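Long-range contacts in cytoplasmic protein (Cryptococcus neoformans var. grubii serotype A, PDB 7LPQ), which probably hydrolyses the beta-glucosidic bond of steryl glucosides, as a glycoside hydrolase of family 5: residues A[96-101]-A[567-572]; A[666-671]-A[710-715]. All blocks are in the same frame, centred on the assembly; numbering follows the deposited sequence.

Interaction 1. Residues A[96-101]-A[567-572]; sequences YNLLRY and NYAIWN. With YAJ (~{N}-[(3~{R},5~{S})-5-(hydroxymethyl)-1-methyl-pyrrolidin-3-yl]-2-(3-oxidanylidene-4~{H}-1,4-benzoxazin-6-yl)ethanamide), chain E.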
# COMPACT_ATOMS: atom_id res chain seq x y z
N TYR A 96 -11.45 7.41 12.82
CA TYR A 96 -10.29 6.58 12.55
C TYR A 96 -9.35 6.54 13.76
O TYR A 96 -9.17 7.54 14.46
CB TYR A 96 -9.55 7.10 11.32
CG TYR A 96 -10.36 7.02 10.03
CD1 TYR A 96 -11.29 6.01 9.84
CD2 TYR A 96 -10.18 7.95 9.02
CE1 TYR A 96 -12.04 5.92 8.66
CE2 TYR A 96 -10.92 7.88 7.84
CZ TYR A 96 -11.85 6.86 7.67
OH TYR A 96 -12.57 6.78 6.52
N ASN A 97 -8.77 5.37 14.00
CA ASN A 97 -7.80 5.17 15.07
C ASN A 97 -6.47 4.64 14.55
O ASN A 97 -5.62 4.24 15.36
CB ASN A 97 -8.36 4.22 16.12
CG ASN A 97 -8.91 2.95 15.53
OD1 ASN A 97 -8.74 2.69 14.34
ND2 ASN A 97 -9.58 2.14 16.35
N LEU A 98 -6.27 4.61 13.23
CA LEU A 98 -5.12 3.96 12.62
C LEU A 98 -4.56 4.80 11.49
O LEU A 98 -5.31 5.41 10.72
CB LEU A 98 -5.50 2.58 12.08
CG LEU A 98 -4.44 1.85 11.28
CD1 LEU A 98 -3.27 1.45 12.17
CD2 LEU A 98 -5.06 0.61 10.60
N LEU A 99 -3.24 4.84 11.40
CA LEU A 99 -2.55 5.48 10.28
C LEU A 99 -1.42 4.57 9.84
O LEU A 99 -0.57 4.18 10.65
CB LEU A 99 -2.01 6.86 10.66
CG LEU A 99 -3.01 7.87 11.22
CD1 LEU A 99 -2.26 9.03 11.87
CD2 LEU A 99 -3.96 8.37 10.14
N ARG A 100 -1.41 4.20 8.56
CA ARG A 100 -0.27 3.56 7.93
C ARG A 100 0.63 4.69 7.46
O ARG A 100 0.29 5.39 6.50
CB ARG A 100 -0.71 2.66 6.79
CG ARG A 100 0.41 1.86 6.14
CD ARG A 100 -0.13 0.69 5.35
NE ARG A 100 0.89 -0.02 4.58
CZ ARG A 100 1.11 0.15 3.27
NH1 ARG A 100 0.41 1.04 2.58
NH2 ARG A 100 2.05 -0.56 2.66
N TYR A 101 1.75 4.90 8.14
CA TYR A 101 2.61 6.05 7.87
C TYR A 101 3.58 5.74 6.74
O TYR A 101 4.35 4.77 6.83
CB TYR A 101 3.39 6.47 9.11
CG TYR A 101 4.17 7.75 8.88
CD1 TYR A 101 5.44 7.71 8.32
CD2 TYR A 101 3.61 8.98 9.18
CE1 TYR A 101 6.15 8.87 8.07
CE2 TYR A 101 4.31 10.15 8.95
CZ TYR A 101 5.58 10.09 8.39
OH TYR A 101 6.26 11.25 8.15
N ASN A 567 -9.63 -5.26 10.16
CA ASN A 567 -8.86 -4.03 10.25
C ASN A 567 -8.40 -3.63 8.85
O ASN A 567 -8.13 -4.49 8.01
CB ASN A 567 -7.65 -4.20 11.17
CG ASN A 567 -7.99 -4.93 12.46
OD1 ASN A 567 -8.59 -4.35 13.37
ND2 ASN A 567 -7.58 -6.18 12.55
N TYR A 568 -8.30 -2.33 8.61
CA TYR A 568 -7.84 -1.87 7.30
C TYR A 568 -7.39 -0.42 7.38
O TYR A 568 -7.69 0.30 8.34
CB TYR A 568 -8.93 -2.03 6.22
CG TYR A 568 -10.21 -1.27 6.48
CD1 TYR A 568 -10.29 0.10 6.27
CD2 TYR A 568 -11.35 -1.93 6.93
CE1 TYR A 568 -11.48 0.79 6.51
CE2 TYR A 568 -12.53 -1.25 7.17
CZ TYR A 568 -12.59 0.11 6.96
OH TYR A 568 -13.78 0.77 7.20
N ALA A 569 -6.69 0.00 6.34
CA ALA A 569 -6.24 1.38 6.16
C ALA A 569 -6.57 1.79 4.73
O ALA A 569 -6.04 1.20 3.78
CB ALA A 569 -4.74 1.52 6.43
N ILE A 570 -7.44 2.78 4.58
CA ILE A 570 -7.86 3.21 3.25
C ILE A 570 -6.72 3.93 2.54
O ILE A 570 -6.00 4.72 3.15
CB ILE A 570 -9.11 4.12 3.34
CG1 ILE A 570 -10.31 3.33 3.87
CG2 ILE A 570 -9.42 4.73 1.98
CD1 ILE A 570 -11.33 4.21 4.57
N TRP A 571 -6.55 3.65 1.26
CA TRP A 571 -5.67 4.43 0.40
C TRP A 571 -6.51 5.42 -0.40
O TRP A 571 -7.35 5.01 -1.21
CB TRP A 571 -4.88 3.51 -0.55
CG TRP A 571 -3.87 4.28 -1.32
CD1 TRP A 571 -4.10 5.02 -2.43
CD2 TRP A 571 -2.49 4.46 -0.98
NE1 TRP A 571 -2.94 5.66 -2.82
CE2 TRP A 571 -1.94 5.32 -1.95
CE3 TRP A 571 -1.67 3.98 0.04
CZ2 TRP A 571 -0.60 5.69 -1.95
CZ3 TRP A 571 -0.33 4.36 0.05
CH2 TRP A 571 0.19 5.21 -0.94
N ASN A 572 -6.31 6.73 -0.17
CA ASN A 572 -5.36 7.29 0.80
C ASN A 572 -5.85 8.70 1.17
O ASN A 572 -6.99 9.07 0.85
CB ASN A 572 -3.94 7.32 0.23
CG ASN A 572 -3.79 8.24 -0.97
OD1 ASN A 572 -3.08 9.23 -0.88
ND2 ASN A 572 -4.42 7.89 -2.09
C10 YAJ E . -3.21 -4.97 -4.81
C13 YAJ E . -4.84 -5.73 -6.99
C20 YAJ E . -0.74 1.30 -5.61
C21 YAJ E . -1.79 2.14 -5.02
C22 YAJ E . -1.34 3.43 -4.37
C01 YAJ E . -4.00 2.85 -5.66
C03 YAJ E . -2.86 1.04 -6.73
C04 YAJ E . -1.44 0.33 -6.60
C06 YAJ E . -1.73 -2.18 -6.81
C08 YAJ E . -1.57 -3.64 -6.33
C09 YAJ E . -2.84 -4.52 -6.09
C11 YAJ E . -4.36 -5.78 -4.62
C12 YAJ E . -5.20 -6.17 -5.69
C14 YAJ E . -3.67 -4.92 -7.16
C16 YAJ E . -6.85 -6.84 -7.93
C18 YAJ E . -7.32 -7.08 -6.58
N02 YAJ E . -2.67 2.39 -6.21
N05 YAJ E . -1.33 -1.07 -6.16
N15 YAJ E . -5.68 -6.14 -8.10
O07 YAJ E . -2.25 -2.01 -7.92
O17 YAJ E . -7.56 -7.16 -8.90
O19 YAJ E . -6.29 -6.95 -5.50
O23 YAJ E . -0.51 4.17 -5.26
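Leu-98 lays one methyl over the backbone of strand 567-570: its CD2 lies 3.5 Å from O of Tyr-568. The same CD2 is 4.3 Å from CB of Ala-569. This is the interior of the (beta/alpha)8 barrel of glycoside hydrolase family 5. Strands 98-101 and 567-570 are not paired with each other. Strand 35-43 runs between them and pairs in parallel with both. Their axes therefore stay 7.3 Å apart at closest and cross at 59°, and side chains fill the gap. The one methyl of Ala-569 meets both Leu-98 and Arg-100. The Arg-100 CB is 4.2 Å from CB of Ala-569. From there Arg-100 is extended as far as NE, with CG anti to the backbone N (chi1 -175°), and carries its guanidinium toward the ligand end of the barrel. Salt bridges to Asp-267 and Glu-521, with hydrogen bonds to Asn-42 and Asn-270, grip all three of its nitrogens and should fix the rotation of the group. Edge meets edge where NH1 of Arg-100 comes 4.2 Å from CZ3 of Trp-571. At the other end of the contact Tyr-96 and Ile-570 cross at about a right angle. The Tyr-96 OH, hydrogen-bonded to the carbonyl O of Phe-665, is 3.5 Å from CD1 of Ile-570. The peptide bond between Trp-571 and Asn-572 is cis, as is known after the tryptophan of the last barrel strand in related glycosidases. The Trp-571 indole is sandwiched off-centre, with Asn-572 CB on one face and the bound pyrrolidine compound YAJ on the other. There the hydroxymethyl carbon C22 of YAJ sits close, 3.1 Å from CE2 of Trp-571.

Interaction 2. Residues A[666-671]-A[710-715]; sequences CRPYPV and YLPFVH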
# COMPACT_ATOMS: atom_id res chain seq x y z
N CYS A 666 -16.74 6.96 5.94
CA CYS A 666 -16.95 7.24 7.36
C CYS A 666 -18.17 6.45 7.82
O CYS A 666 -19.31 6.79 7.49
CB CYS A 666 -17.14 8.73 7.60
SG CYS A 666 -17.45 9.17 9.32
N ARG A 667 -17.93 5.38 8.57
CA ARG A 667 -18.94 4.38 8.86
C ARG A 667 -18.92 4.02 10.34
O ARG A 667 -17.88 4.17 11.00
CB ARG A 667 -18.71 3.10 8.03
CG ARG A 667 -18.19 3.35 6.61
CD ARG A 667 -17.42 2.14 6.08
NE ARG A 667 -18.24 0.93 6.07
CZ ARG A 667 -19.14 0.65 5.12
NH1 ARG A 667 -19.33 1.49 4.11
NH2 ARG A 667 -19.84 -0.48 5.19
N PRO A 668 -20.04 3.55 10.87
CA PRO A 668 -20.03 3.01 12.24
C PRO A 668 -19.26 1.70 12.30
O PRO A 668 -19.26 0.91 11.36
CB PRO A 668 -21.52 2.79 12.55
CG PRO A 668 -22.15 2.57 11.20
CD PRO A 668 -21.38 3.44 10.24
N TYR A 669 -18.59 1.48 13.42
CA TYR A 669 -17.85 0.24 13.63
C TYR A 669 -17.44 0.15 15.09
O TYR A 669 -17.36 1.18 15.78
CB TYR A 669 -16.62 0.16 12.71
CG TYR A 669 -15.41 0.95 13.19
CD1 TYR A 669 -15.29 2.30 12.92
CD2 TYR A 669 -14.38 0.32 13.87
CE1 TYR A 669 -14.19 3.01 13.34
CE2 TYR A 669 -13.27 1.02 14.29
CZ TYR A 669 -13.17 2.37 14.02
OH TYR A 669 -12.06 3.06 14.43
N PRO A 670 -17.17 -1.06 15.58
CA PRO A 670 -16.78 -1.22 16.99
C PRO A 670 -15.29 -1.13 17.21
O PRO A 670 -14.54 -2.02 16.78
CB PRO A 670 -17.32 -2.63 17.31
CG PRO A 670 -17.16 -3.37 16.03
CD PRO A 670 -17.30 -2.36 14.90
N VAL A 671 -14.83 -0.08 17.90
CA VAL A 671 -13.40 0.10 18.09
C VAL A 671 -12.86 -0.94 19.06
O VAL A 671 -11.75 -1.45 18.88
CB VAL A 671 -13.10 1.53 18.57
CG1 VAL A 671 -13.62 2.54 17.56
CG2 VAL A 671 -13.71 1.79 19.93
N TYR A 710 -18.13 3.45 17.47
CA TYR A 710 -18.14 4.78 16.89
C TYR A 710 -19.41 4.95 16.06
O TYR A 710 -19.74 4.10 15.23
CB TYR A 710 -16.88 4.98 16.03
CG TYR A 710 -16.94 6.17 15.10
CD1 TYR A 710 -16.70 7.45 15.57
CD2 TYR A 710 -17.23 6.02 13.75
CE1 TYR A 710 -16.75 8.55 14.74
CE2 TYR A 710 -17.29 7.11 12.90
CZ TYR A 710 -17.05 8.37 13.40
OH TYR A 710 -17.11 9.47 12.57
N LEU A 711 -20.14 6.04 16.32
CA LEU A 711 -21.36 6.37 15.58
C LEU A 711 -21.17 7.71 14.88
O LEU A 711 -21.30 8.77 15.52
CB LEU A 711 -22.57 6.43 16.52
CG LEU A 711 -23.08 5.09 17.06
CD1 LEU A 711 -24.24 5.31 18.02
CD2 LEU A 711 -23.50 4.16 15.93
N PRO A 712 -20.89 7.72 13.58
CA PRO A 712 -20.54 8.98 12.92
C PRO A 712 -21.71 9.96 12.83
O PRO A 712 -22.84 9.58 12.46
CB PRO A 712 -20.08 8.55 11.52
CG PRO A 712 -20.69 7.19 11.31
CD PRO A 712 -20.76 6.56 12.68
N PHE A 713 -21.43 11.22 13.16
CA PHE A 713 -22.37 12.29 12.87
C PHE A 713 -22.75 12.31 11.38
O PHE A 713 -23.87 12.70 11.02
CB PHE A 713 -21.78 13.65 13.24
CG PHE A 713 -21.70 13.91 14.72
CD1 PHE A 713 -22.62 13.37 15.60
CD2 PHE A 713 -20.70 14.73 15.23
CE1 PHE A 713 -22.54 13.63 16.96
CE2 PHE A 713 -20.62 14.99 16.59
CZ PHE A 713 -21.53 14.44 17.46
N VAL A 714 -21.82 11.90 10.51
CA VAL A 714 -22.06 11.95 9.07
C VAL A 714 -23.36 11.24 8.72
O VAL A 714 -24.10 11.68 7.83
CB VAL A 714 -20.87 11.34 8.31
CG1 VAL A 714 -21.27 10.97 6.89
CG2 VAL A 714 -19.68 12.28 8.30
N HIS A 715 -23.67 10.14 9.41
CA HIS A 715 -24.86 9.35 9.14
C HIS A 715 -25.95 9.49 10.19
O HIS A 715 -27.12 9.24 9.87
CB HIS A 715 -24.50 7.86 9.04
CG HIS A 715 -23.64 7.52 7.87
ND1 HIS A 715 -24.08 7.61 6.57
CD2 HIS A 715 -22.35 7.10 7.81
CE1 HIS A 715 -23.11 7.27 5.75
NE2 HIS A 715 -22.04 6.96 6.47
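Tyr-710 turns the edge of its ring to Cys-666. The sulfur lies almost in the ring plane, with SG 3.3 Å from the Tyr-710 OH, which is itself hydrogen-bonded to the carbonyl of Ala-93. Cys-666 O and S point to different neighbours. SG, anti to the backbone N (chi1 178°), is also 3.5 Å from CB of Pro-712 and touches Val-714 CG2. The carbonyl O of Cys-666 meets the edge of the His-715 ring. The carbonyl of Arg-667 is a second in-plane neighbour of the Tyr-710 ring, its O 3.4 Å from CD2. Pro-668 and Pro-712 cross at about a right angle, with CB of Pro-668 3.8 Å from CD of Pro-712. The rings of Tyr-669 and Tyr-710 lie on the same face of the sheet and meet obliquely. Behind them the backbones pair: Tyr-710 N donates to Tyr-669 O at 2.9 Å, and the return bond from Tyr-669 N to Tyr-710 O is weak. The two tyrosines face the catalytic barrel, while Pro-668 packs on Phe-682 and Phe-689 of the second sheet. This antiparallel hydrogen-bonded pair is consistent with the beta-sandwich of the family 5 C-terminal domain.

In the fold
Both contacts are buried, but interaction 1 lies near the middle of the chain and interaction 2 about 24 Å from its centre. Interaction 1 joins two barrel strands through side chains alone and ends at the ligand. Interaction 2 joins strand 669-673 to the end of strand 707-710 and the turn into helix 713-716, by backbone bonds as well as packing. Each contact has an arginine paired with two acids; the tyrosine hydroxyls reach backbone carbonyls. Strand 35-43 also pairs antiparallel with strand 669-673 and so ties the two contacts together. They touch directly, where Asn-97 ND2 lies 3.3 Å from OH of Tyr-669 at the domain interface.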